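Local coordinates for protein elastase inhibitor AFUEI (Aspergillus fumigatus Af293, PDB 3W0E) that inhibits fungal elastases and human leukocyte elastase, blocking the fungus's own enzyme non-competitively with nanomolar affinity, at residues N27-S31 / N32-V36. Numbering follows the deposited sequence.
Sequences NALQS and NPIRV
Apolar contact between Leu29 and Ile34 bridges the turn that leads from helix 23-28 into strand 34-37. The methyl CD1 of Ile34 reaches to CB of Leu29, at 3.7 Å, so the end of the isoleucine comes closest to the root of the leucine; CD1 of Leu29 lies slightly farther from that methyl, at 4.3 Å. The first torsion of Ile34 explains the reach: CG1 lies beside the backbone N and anti to the carbonyl carbon (chi1 -67°), and chi2 of 167° extends CD1 back toward Leu29 and the Ser31 carbonyl. Both side chains also touch Tyr21, and Leu52 and Ile54 of strand 52-56 touch Leu29 and Ile34 respectively.

Van der Waals contact continues at Ser31. Its carbonyl O rests 3.5 Å from both CG1 and CD1 of Ile34, while its CB stands 4.0 Å from that same CG1. In this I78-family inhibitor, of the CI-2 clan, the connection brings the chain to an outer strand of the three-stranded sheet, where 34-37 runs parallel to 52-56. The Asn32-Pro33 peptide bond within the connection is cis, bringing CA of Asn32 to 2.9 Å from CA of Pro33, and backbone bonding to Leu52 begins at Pro33.

Glu8 of helix 2-15 makes two hydrogen bonds with the loop: OE2 accepts from the backbone N of Gln30, and OE1 is hydrogen-bonded to OG of the buried Ser31, both carboxylate oxygens thus being engaged by consecutive residues.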
ATOM      1  N   ASN A  27      18.471   5.182  -6.123  1.00 23.66           N
ATOM      2  CA  ASN A  27      19.513   4.282  -6.593  1.00 26.70           C
ATOM      3  C   ASN A  27      19.945   3.313  -5.507  1.00 25.03           C
ATOM      4  O   ASN A  27      20.511   2.257  -5.797  1.00 32.69           O
ATOM      5  CB  ASN A  27      20.709   5.067  -7.134  1.00 23.96           C
ATOM      6  CG  ASN A  27      20.393   5.789  -8.431  1.00 26.86           C
ATOM      7  OD1 ASN A  27      19.352   5.554  -9.055  1.00 26.03           O
ATOM      8  ND2 ASN A  27      21.304   6.664  -8.855  1.00 27.92           N
ATOM      9  N   ALA A  28      19.668   3.668  -4.257  1.00 24.03           N
ATOM     10  CA  ALA A  28      20.021   2.814  -3.116  1.00 28.71           C
ATOM     11  C   ALA A  28      19.030   1.663  -2.905  1.00 34.56           C
ATOM     12  O   ALA A  28      19.377   0.642  -2.307  1.00 29.19           O
ATOM     13  CB  ALA A  28      20.156   3.643  -1.842  1.00 27.01           C
ATOM     14  N   LEU A  29      17.802   1.823  -3.395  1.00 29.88           N
ATOM     15  CA  LEU A  29      16.793   0.771  -3.263  1.00 32.44           C
ATOM     16  C   LEU A  29      17.059  -0.393  -4.218  1.00 33.00           C
ATOM     17  O   LEU A  29      17.344  -0.190  -5.404  1.00 35.89           O
ATOM     18  CB  LEU A  29      15.391   1.338  -3.489  1.00 27.14           C
ATOM     19  CG  LEU A  29      14.979   2.395  -2.466  1.00 26.31           C
ATOM     20  CD1 LEU A  29      13.748   3.164  -2.954  1.00 25.51           C
ATOM     21  CD2 LEU A  29      14.712   1.751  -1.106  1.00 34.07           C
ATOM     22  N   GLN A  30      16.969  -1.612  -3.697  1.00 31.47           N
ATOM     23  CA  GLN A  30      17.269  -2.812  -4.478  1.00 35.56           C
ATOM     24  C   GLN A  30      16.008  -3.494  -5.029  1.00 33.66           C
ATOM     25  O   GLN A  30      16.091  -4.412  -5.845  1.00 27.88           O
ATOM     26  CB  GLN A  30      18.084  -3.793  -3.627  1.00 37.21           C
ATOM     27  CG  GLN A  30      19.182  -3.109  -2.800  1.00 44.86           C
ATOM     28  CD  GLN A  30      19.575  -3.901  -1.556  1.00 55.51           C
ATOM     29  OE1 GLN A  30      19.556  -5.136  -1.556  1.00 54.24           O
ATOM     30  NE2 GLN A  30      19.926  -3.190  -0.485  1.00 48.97           N
ATOM     31  N   SER A  31      14.830  -3.038  -4.628  1.00 31.10           N
ATOM     32  CA  SER A  31      13.588  -3.610  -5.134  1.00 26.49           C
ATOM     33  C   SER A  31      13.470  -3.464  -6.634  1.00 24.21           C
ATOM     34  O   SER A  31      13.956  -2.522  -7.191  1.00 27.62           O
ATOM     35  CB  SER A  31      12.368  -2.981  -4.472  1.00 26.59           C
ATOM     36  OG  SER A  31      12.233  -3.357  -3.128  1.00 31.15           O
ATOM     37  N   ASN A  32      12.794  -4.401  -7.272  1.00 24.38           N
ATOM     38  CA  ASN A  32      12.536  -4.321  -8.697  1.00 29.26           C
ATOM     39  C   ASN A  32      11.224  -5.030  -9.045  1.00 28.30           C
ATOM     40  O   ASN A  32      11.115  -6.212  -8.858  1.00 27.67           O
ATOM     41  CB  ASN A  32      13.711  -4.954  -9.456  1.00 31.82           C
ATOM     42  CG  ASN A  32      13.610  -4.783 -10.950  1.00 37.46           C
ATOM     43  OD1 ASN A  32      14.299  -5.448 -11.705  1.00 44.91           O
ATOM     44  ND2 ASN A  32      12.739  -3.922 -11.378  1.00 36.56           N
ATOM     45  N   PRO A  33      10.220  -4.319  -9.519  1.00 24.09           N
ATOM     46  CA  PRO A  33      10.321  -2.935  -9.975  1.00 25.91           C
ATOM     47  C   PRO A  33       9.953  -1.934  -8.917  1.00 23.92           C
ATOM     48  O   PRO A  33       9.380  -2.323  -7.936  1.00 16.97           O
ATOM     49  CB  PRO A  33       9.276  -2.878 -11.058  1.00 23.42           C
ATOM     50  CG  PRO A  33       8.311  -3.908 -10.684  1.00 25.91           C
ATOM     51  CD  PRO A  33       9.068  -5.002 -10.105  1.00 22.56           C
ATOM     52  N   ILE A  34      10.303  -0.671  -9.141  1.00 18.36           N
ATOM     53  CA  ILE A  34       9.906   0.399  -8.227  1.00 16.59           C
ATOM     54  C   ILE A  34       9.044   1.377  -9.031  1.00 16.59           C
ATOM     55  O   ILE A  34       9.413   1.775 -10.145  1.00 17.16           O
ATOM     56  CB  ILE A  34      11.116   1.168  -7.711  1.00 19.42           C
ATOM     57  CG1 ILE A  34      11.974   0.283  -6.808  1.00 19.66           C
ATOM     58  CG2 ILE A  34      10.689   2.405  -6.939  1.00 14.24           C
ATOM     59  CD1 ILE A  34      13.343   0.891  -6.528  1.00 23.30           C
ATOM     60  N   ARG A  35       7.895   1.754  -8.483  1.00 12.81           N
ATOM     61  CA  ARG A  35       6.996   2.686  -9.151  1.00 15.62           C
ATOM     62  C   ARG A  35       6.780   3.887  -8.246  1.00 16.36           C
ATOM     63  O   ARG A  35       6.546   3.736  -7.051  1.00 15.56           O
ATOM     64  CB  ARG A  35       5.643   2.028  -9.432  1.00 15.53           C
ATOM     65  CG  ARG A  35       4.565   2.980  -9.922  1.00 17.12           C
ATOM     66  CD  ARG A  35       3.344   2.194 -10.417  1.00 18.57           C
ATOM     67  NE  ARG A  35       2.678   1.502  -9.322  1.00 19.68           N
ATOM     68  CZ  ARG A  35       1.620   0.712  -9.475  1.00 22.03           C
ATOM     69  NH1 ARG A  35       1.129   0.497 -10.687  1.00 21.66           N
ATOM     70  NH2 ARG A  35       1.070   0.131  -8.416  1.00 20.39           N
ATOM     71  N   VAL A  36       6.861   5.084  -8.812  1.00 12.50           N
ATOM     72  CA  VAL A  36       6.588   6.283  -8.027  1.00 14.68           C
ATOM     73  C   VAL A  36       5.126   6.716  -8.251  1.00 14.13           C
ATOM     74  O   VAL A  36       4.687   6.872  -9.393  1.00 20.37           O
ATOM     75  CB  VAL A  36       7.580   7.424  -8.373  1.00 17.85           C
ATOM     76  CG1 VAL A  36       7.291   8.658  -7.499  1.00 19.73           C
ATOM     77  CG2 VAL A  36       9.008   6.965  -8.130  1.00 17.33           C
TER